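Local atomic coordinates of Cyp101j2 (Sphingobium yanoikuyae, PDB entry 5KYO), a protein that is a haem-containing cytochrome P450 monooxygenase that probably hydroxylates the monoterpene 1,8-cineole. Residues 128-131 and 132-136; 255-258 and 259-263. All blocks are in the same frame, centred on the assembly; numbering follows the deposited sequence.

Contact 1: 128-131 and 132-136. With HEM (protoporphyrin IX containing Fe), chain G.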
loop_
_atom_site.group_PDB
_atom_site.type_symbol
_atom_site.label_atom_id
_atom_site.label_comp_id
_atom_site.label_asym_id
_atom_site.label_seq_id
_atom_site.Cartn_x
_atom_site.Cartn_y
_atom_site.Cartn_z
ATOM N N PRO A 128 12.833 -14.608 -14.111
ATOM C CA PRO A 128 13.353 -13.532 -14.959
ATOM C C PRO A 128 12.304 -12.733 -15.744
ATOM O O PRO A 128 12.642 -11.635 -16.177
ATOM C CB PRO A 128 14.287 -14.276 -15.919
ATOM C CG PRO A 128 13.737 -15.661 -15.988
ATOM C CD PRO A 128 13.174 -15.945 -14.632
ATOM N N GLU A 129 11.083 -13.242 -15.906
ATOM C CA GLU A 129 10.087 -12.613 -16.786
ATOM C C GLU A 129 9.629 -11.244 -16.288
ATOM O O GLU A 129 9.223 -10.381 -17.071
ATOM C CB GLU A 129 8.863 -13.519 -16.947
ATOM C CG GLU A 129 9.085 -14.757 -17.806
ATOM C CD GLU A 129 9.604 -15.944 -17.012
ATOM O OE1 GLU A 129 9.558 -15.895 -15.764
ATOM O OE2 GLU A 129 10.050 -16.932 -17.636
ATOM N N HIS A 130 9.699 -11.057 -14.979
ATOM C CA HIS A 130 9.258 -9.813 -14.355
ATOM C C HIS A 130 10.256 -8.680 -14.515
ATOM O O HIS A 130 9.911 -7.513 -14.292
ATOM C CB HIS A 130 8.996 -10.037 -12.870
ATOM C CG HIS A 130 8.439 -8.834 -12.172
ATOM N ND1 HIS A 130 9.224 -7.965 -11.445
ATOM C CD2 HIS A 130 7.177 -8.342 -12.110
ATOM C CE1 HIS A 130 8.470 -6.995 -10.957
ATOM N NE2 HIS A 130 7.223 -7.206 -11.340
ATOM N N ARG A 131 11.487 -9.020 -14.897
ATOM C CA ARG A 131 12.562 -8.039 -15.031
ATOM C C ARG A 131 12.229 -6.833 -15.912
ATOM O O ARG A 131 12.300 -5.700 -15.437
ATOM C CB ARG A 131 13.834 -8.685 -15.587
ATOM C CG ARG A 131 14.917 -7.662 -15.807
ATOM C CD ARG A 131 16.289 -8.255 -16.063
ATOM N NE ARG A 131 17.338 -7.231 -16.141
ATOM C CZ ARG A 131 17.344 -6.180 -16.963
ATOM N NH1 ARG A 131 16.362 -5.989 -17.839
ATOM N NH2 ARG A 131 18.359 -5.322 -16.926
ATOM N N PRO A 132 11.879 -7.063 -17.195
ATOM C CA PRO A 132 11.752 -5.875 -18.051
ATOM C C PRO A 132 10.594 -4.988 -17.631
ATOM O O PRO A 132 10.663 -3.777 -17.814
ATOM C CB PRO A 132 11.491 -6.451 -19.438
ATOM C CG PRO A 132 11.688 -7.954 -19.306
ATOM C CD PRO A 132 11.430 -8.282 -17.894
ATOM N N PHE A 133 9.551 -5.587 -17.068
ATOM C CA PHE A 133 8.401 -4.813 -16.628
ATOM C C PHE A 133 8.732 -3.984 -15.398
ATOM O O PHE A 133 8.335 -2.818 -15.310
ATOM C CB PHE A 133 7.213 -5.730 -16.364
ATOM C CG PHE A 133 6.641 -6.316 -17.614
ATOM C CD1 PHE A 133 5.688 -5.620 -18.339
ATOM C CD2 PHE A 133 7.072 -7.548 -18.078
ATOM C CE1 PHE A 133 5.155 -6.151 -19.499
ATOM C CE2 PHE A 133 6.551 -8.085 -19.241
ATOM C CZ PHE A 133 5.588 -7.383 -19.952
ATOM N N ARG A 134 9.470 -4.587 -14.468
ATOM C CA ARG A 134 9.974 -3.885 -13.289
ATOM C C ARG A 134 10.788 -2.653 -13.679
ATOM O O ARG A 134 10.654 -1.581 -13.079
ATOM C CB ARG A 134 10.827 -4.824 -12.440
ATOM C CG ARG A 134 11.477 -4.169 -11.225
ATOM C CD ARG A 134 12.573 -5.054 -10.648
ATOM N NE ARG A 134 12.739 -4.853 -9.211
ATOM C CZ ARG A 134 13.692 -4.105 -8.666
ATOM N NH1 ARG A 134 14.573 -3.491 -9.442
ATOM N NH2 ARG A 134 13.763 -3.975 -7.344
ATOM N N SER A 135 11.638 -2.800 -14.685
ATOM C CA SER A 135 12.406 -1.658 -15.190
ATOM C C SER A 135 11.485 -0.545 -15.678
ATOM O O SER A 135 11.678 0.626 -15.352
ATOM C CB SER A 135 13.346 -2.093 -16.318
ATOM O OG SER A 135 14.320 -3.003 -15.838
ATOM N N LEU A 136 10.472 -0.932 -16.443
ATOM C CA LEU A 136 9.524 0.006 -17.034
ATOM C C LEU A 136 8.735 0.750 -15.971
ATOM O O LEU A 136 8.550 1.960 -16.060
ATOM C CB LEU A 136 8.562 -0.730 -17.955
ATOM C CG LEU A 136 7.864 0.076 -19.047
ATOM C CD1 LEU A 136 8.827 0.401 -20.183
ATOM C CD2 LEU A 136 6.661 -0.694 -19.552
HETATM C CHA HEM G . 4.130 -2.658 -5.006
HETATM C CHB HEM G . 3.312 -0.556 -0.705
HETATM C CHC HEM G . 2.257 3.631 -2.995
HETATM C CHD HEM G . 2.152 1.261 -7.199
HETATM C C1A HEM G . 4.078 -2.469 -3.645
HETATM C C2A HEM G . 4.467 -3.419 -2.610
HETATM C C3A HEM G . 4.220 -2.832 -1.418
HETATM C C4A HEM G . 3.688 -1.498 -1.655
HETATM C CMA HEM G . 4.496 -3.457 -0.028
HETATM C CAA HEM G . 5.058 -4.846 -2.796
HETATM C CBA HEM G . 3.984 -5.891 -3.082
HETATM C CGA HEM G . 4.597 -7.270 -3.143
HETATM O O1A HEM G . 5.170 -7.734 -2.117
HETATM O O2A HEM G . 4.510 -7.928 -4.213
HETATM C C1B HEM G . 3.007 0.777 -0.957
HETATM C C2B HEM G . 2.850 1.832 0.041
HETATM C C3B HEM G . 2.549 2.980 -0.600
HETATM C C4B HEM G . 2.513 2.693 -2.013
HETATM C CMB HEM G . 2.996 1.660 1.575
HETATM C CAB HEM G . 2.283 4.410 -0.045
HETATM C CBB HEM G . 2.418 4.800 1.226
HETATM C C1C HEM G . 2.171 3.360 -4.338
HETATM C C2C HEM G . 1.949 4.334 -5.389
HETATM C C3C HEM G . 1.907 3.669 -6.553
HETATM C C4C HEM G . 2.125 2.264 -6.268
HETATM C CMC HEM G . 1.770 5.843 -5.119
HETATM C CAC HEM G . 1.702 4.177 -7.990
HETATM C CBC HEM G . 1.678 5.457 -8.366
HETATM C C1D HEM G . 2.632 -0.014 -7.008
HETATM C C2D HEM G . 2.708 -1.048 -8.027
HETATM C C3D HEM G . 3.336 -2.234 -7.333
HETATM C C4D HEM G . 3.569 -1.843 -5.969
HETATM C CMD HEM G . 2.302 -1.047 -9.527
HETATM C CAD HEM G . 3.630 -3.604 -7.985
HETATM C CBD HEM G . 5.124 -3.770 -8.267
HETATM C CGD HEM G . 5.345 -5.130 -8.903
HETATM O O1D HEM G . 6.027 -5.228 -9.954
HETATM O O2D HEM G . 4.803 -6.122 -8.350
HETATM N NA HEM G . 3.615 -1.313 -3.019
HETATM N NB HEM G . 2.789 1.353 -2.191
HETATM N NC HEM G . 2.287 2.113 -4.906
HETATM N ND HEM G . 3.135 -0.528 -5.821
HETATM FE FE HEM G . 3.125 0.440 -3.992
#

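Contact 2: 255-258 and 259-263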
loop_
_atom_site.group_PDB
_atom_site.type_symbol
_atom_site.label_atom_id
_atom_site.label_comp_id
_atom_site.label_asym_id
_atom_site.label_seq_id
_atom_site.Cartn_x
_atom_site.Cartn_y
_atom_site.Cartn_z
ATOM N N LEU A 255 4.987 -2.807 -26.027
ATOM C CA LEU A 255 3.901 -3.315 -25.192
ATOM C C LEU A 255 2.646 -3.486 -26.033
ATOM O O LEU A 255 2.386 -2.695 -26.935
ATOM C CB LEU A 255 3.596 -2.365 -24.022
ATOM C CG LEU A 255 4.526 -2.241 -22.820
ATOM C CD1 LEU A 255 3.956 -1.228 -21.830
ATOM C CD2 LEU A 255 4.700 -3.574 -22.153
ATOM N N THR A 256 1.862 -4.508 -25.720
ATOM C CA THR A 256 0.528 -4.647 -26.279
ATOM C C THR A 256 -0.438 -3.758 -25.519
ATOM O O THR A 256 -0.144 -3.342 -24.394
ATOM C CB THR A 256 0.031 -6.100 -26.206
ATOM O OG1 THR A 256 -0.202 -6.442 -24.836
ATOM C CG2 THR A 256 1.068 -7.054 -26.802
ATOM N N ASP A 257 -1.589 -3.472 -26.126
ATOM C CA ASP A 257 -2.653 -2.769 -25.433
ATOM C C ASP A 257 -3.033 -3.426 -24.101
ATOM O O ASP A 257 -3.227 -2.740 -23.092
ATOM C CB ASP A 257 -3.874 -2.680 -26.315
ATOM C CG ASP A 257 -3.787 -1.532 -27.281
ATOM O OD1 ASP A 257 -2.663 -0.991 -27.434
ATOM O OD2 ASP A 257 -4.839 -1.171 -27.859
ATOM N N ILE A 258 -3.143 -4.753 -24.115
ATOM C CA ILE A 258 -3.480 -5.517 -22.915
ATOM C C ILE A 258 -2.500 -5.200 -21.780
ATOM O O ILE A 258 -2.911 -4.892 -20.666
ATOM C CB ILE A 258 -3.481 -7.031 -23.194
ATOM C CG1 ILE A 258 -4.670 -7.412 -24.069
ATOM C CG2 ILE A 258 -3.533 -7.815 -21.891
ATOM C CD1 ILE A 258 -6.006 -7.376 -23.351
ATOM N N GLU A 259 -1.204 -5.251 -22.085
ATOM C CA GLU A 259 -0.165 -5.011 -21.088
ATOM C C GLU A 259 -0.193 -3.581 -20.538
ATOM O O GLU A 259 -0.038 -3.368 -19.334
ATOM C CB GLU A 259 1.210 -5.324 -21.681
ATOM C CG GLU A 259 1.516 -6.815 -21.747
ATOM C CD GLU A 259 2.679 -7.152 -22.660
ATOM O OE1 GLU A 259 3.053 -6.306 -23.515
ATOM O OE2 GLU A 259 3.206 -8.281 -22.536
ATOM N N ALA A 260 -0.373 -2.602 -21.417
ATOM C CA ALA A 260 -0.441 -1.214 -20.995
ATOM C C ALA A 260 -1.699 -0.956 -20.161
ATOM O O ALA A 260 -1.657 -0.206 -19.191
ATOM C CB ALA A 260 -0.397 -0.282 -22.208
ATOM N N GLU A 261 -2.813 -1.588 -20.540
ATOM C CA GLU A 261 -4.052 -1.455 -19.780
ATOM C C GLU A 261 -3.871 -2.045 -18.379
ATOM O O GLU A 261 -4.271 -1.433 -17.382
ATOM C CB GLU A 261 -5.215 -2.155 -20.501
ATOM C CG GLU A 261 -5.710 -1.440 -21.724
ATOM C CD GLU A 261 -6.319 -2.384 -22.753
ATOM O OE1 GLU A 261 -6.501 -3.588 -22.461
ATOM O OE2 GLU A 261 -6.612 -1.899 -23.858
ATOM N N ASN A 262 -3.267 -3.236 -18.319
ATOM C CA ASN A 262 -3.021 -3.917 -17.056
ATOM C C ASN A 262 -2.182 -3.036 -16.144
ATOM O O ASN A 262 -2.488 -2.883 -14.962
ATOM C CB ASN A 262 -2.331 -5.272 -17.295
ATOM C CG ASN A 262 -3.300 -6.338 -17.781
ATOM O OD1 ASN A 262 -4.469 -6.052 -18.035
ATOM N ND2 ASN A 262 -2.821 -7.573 -17.896
ATOM N N ILE A 263 -1.146 -2.431 -16.709
ATOM C CA ILE A 263 -0.235 -1.596 -15.928
ATOM C C ILE A 263 -0.928 -0.332 -15.410
ATOM O O ILE A 263 -0.764 0.024 -14.224
ATOM C CB ILE A 263 1.007 -1.210 -16.736
ATOM C CG1 ILE A 263 1.859 -2.447 -17.030
ATOM C CG2 ILE A 263 1.833 -0.183 -15.985
ATOM C CD1 ILE A 263 3.066 -2.156 -17.880
#

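Contact 1: 128-131 and 132-136
Arg134 N donates to His130 O at 3.0 Å and Ser135 N to Arg131 O at 3.1 Å. These i to i+4 bonds carry the chain out of a type I turn, Pro128 to Arg131, into the helix, and a cis peptide precedes the turn. Pro132 suits this first turn because nothing asks it for an N-H; its CD packs 3.2 Å from Glu129 O. The same Glu129 O lies near the plane of the Phe133 ring, facing the CD2 edge. This is the start of the C helix of the P450 fold, whose N-terminal end lies beside a haem propionate. His130 belongs to that haem pocket. With CG anti to the backbone N (chi1 -176°), its ring swings toward the porphyrin and NE2 donates to haem O1D at 2.7 Å, a short bond in the ring plane but bent, at 138°. ND1 is hydrogen-bonded to Ser376 OG, fixing the ring's rotation from its other nitrogen. A leucine in place of His130 would probably leave O1D without this donor and Ser376 OG without its ring partner. One helical turn on, Arg134 CB lies 3.5 Å from His130 CE1, while the Arg134 guanidinium travels on to the carbonyls of Ser376 and Gly375. Ser135 OG adds a weak bond to Arg131 O.

Contact 2: 255-258 and 259-263
A capping box opens the helix 257-270, the N-terminal part of the long central helix of the P450 fold, with Thr256 at the N-cap and Glu259 three residues on. The two residues exchange bonds. Thr256 OG1 accepts from Glu259 N at 3.2 Å. In return, Glu259 OE1 accepts from Thr256 N at 3.1 Å. This second N-H is almost straight (168°) but arrives on the anti side of the carboxylate, 30° out of its plane. With OG1 between the backbone N and the carbonyl carbon (chi1 69°), the Thr256 hydroxyl is brought to the N-H of Glu259. The other Glu259 oxygen, OE2, is held by a salt bridge to Arg253, so both carboxylate oxygens are held. The regular i to i+4 bonds start at the N-cap itself, Ala260 N giving to Thr256 O and Glu261 N to Asp257 O at 2.8 Å. Asp257 OD2 and Glu261 OE2 come within 4.4 Å of each other, a like-charge pair probably eased by salt bridges from Asp257 to Arg234 and from Glu261 to Arg227 and Arg223, all on helix 215-235. On the apolar side, Leu255 crosses Ile263 at about a right angle, CD1 to CD1 at 4.2 Å.

How the contacts relate
Contact 1 and contact 2 are two helix starts whose centres lie 14 Å apart on the same side of the chain's centre, and their side chains touch directly. Leu136 CD2 packs against Leu255 CD1 at 3.6 Å and also reaches Ile263 CD1. Phe133 CE1 meets Leu255 CD2 at 3.7 Å. Leu255, just ahead of the capping box, thus fits against two residues one turn apart on the helix 131-140. Phe133 CZ also approaches Glu259 OE2 at 3.6 Å. The two contacts stand differently to the haem: 128-136 hydrogen-bonds a propionate through His130, whereas in 255-263 the side chain of Ile263 stays about 7 Å from the cofactor.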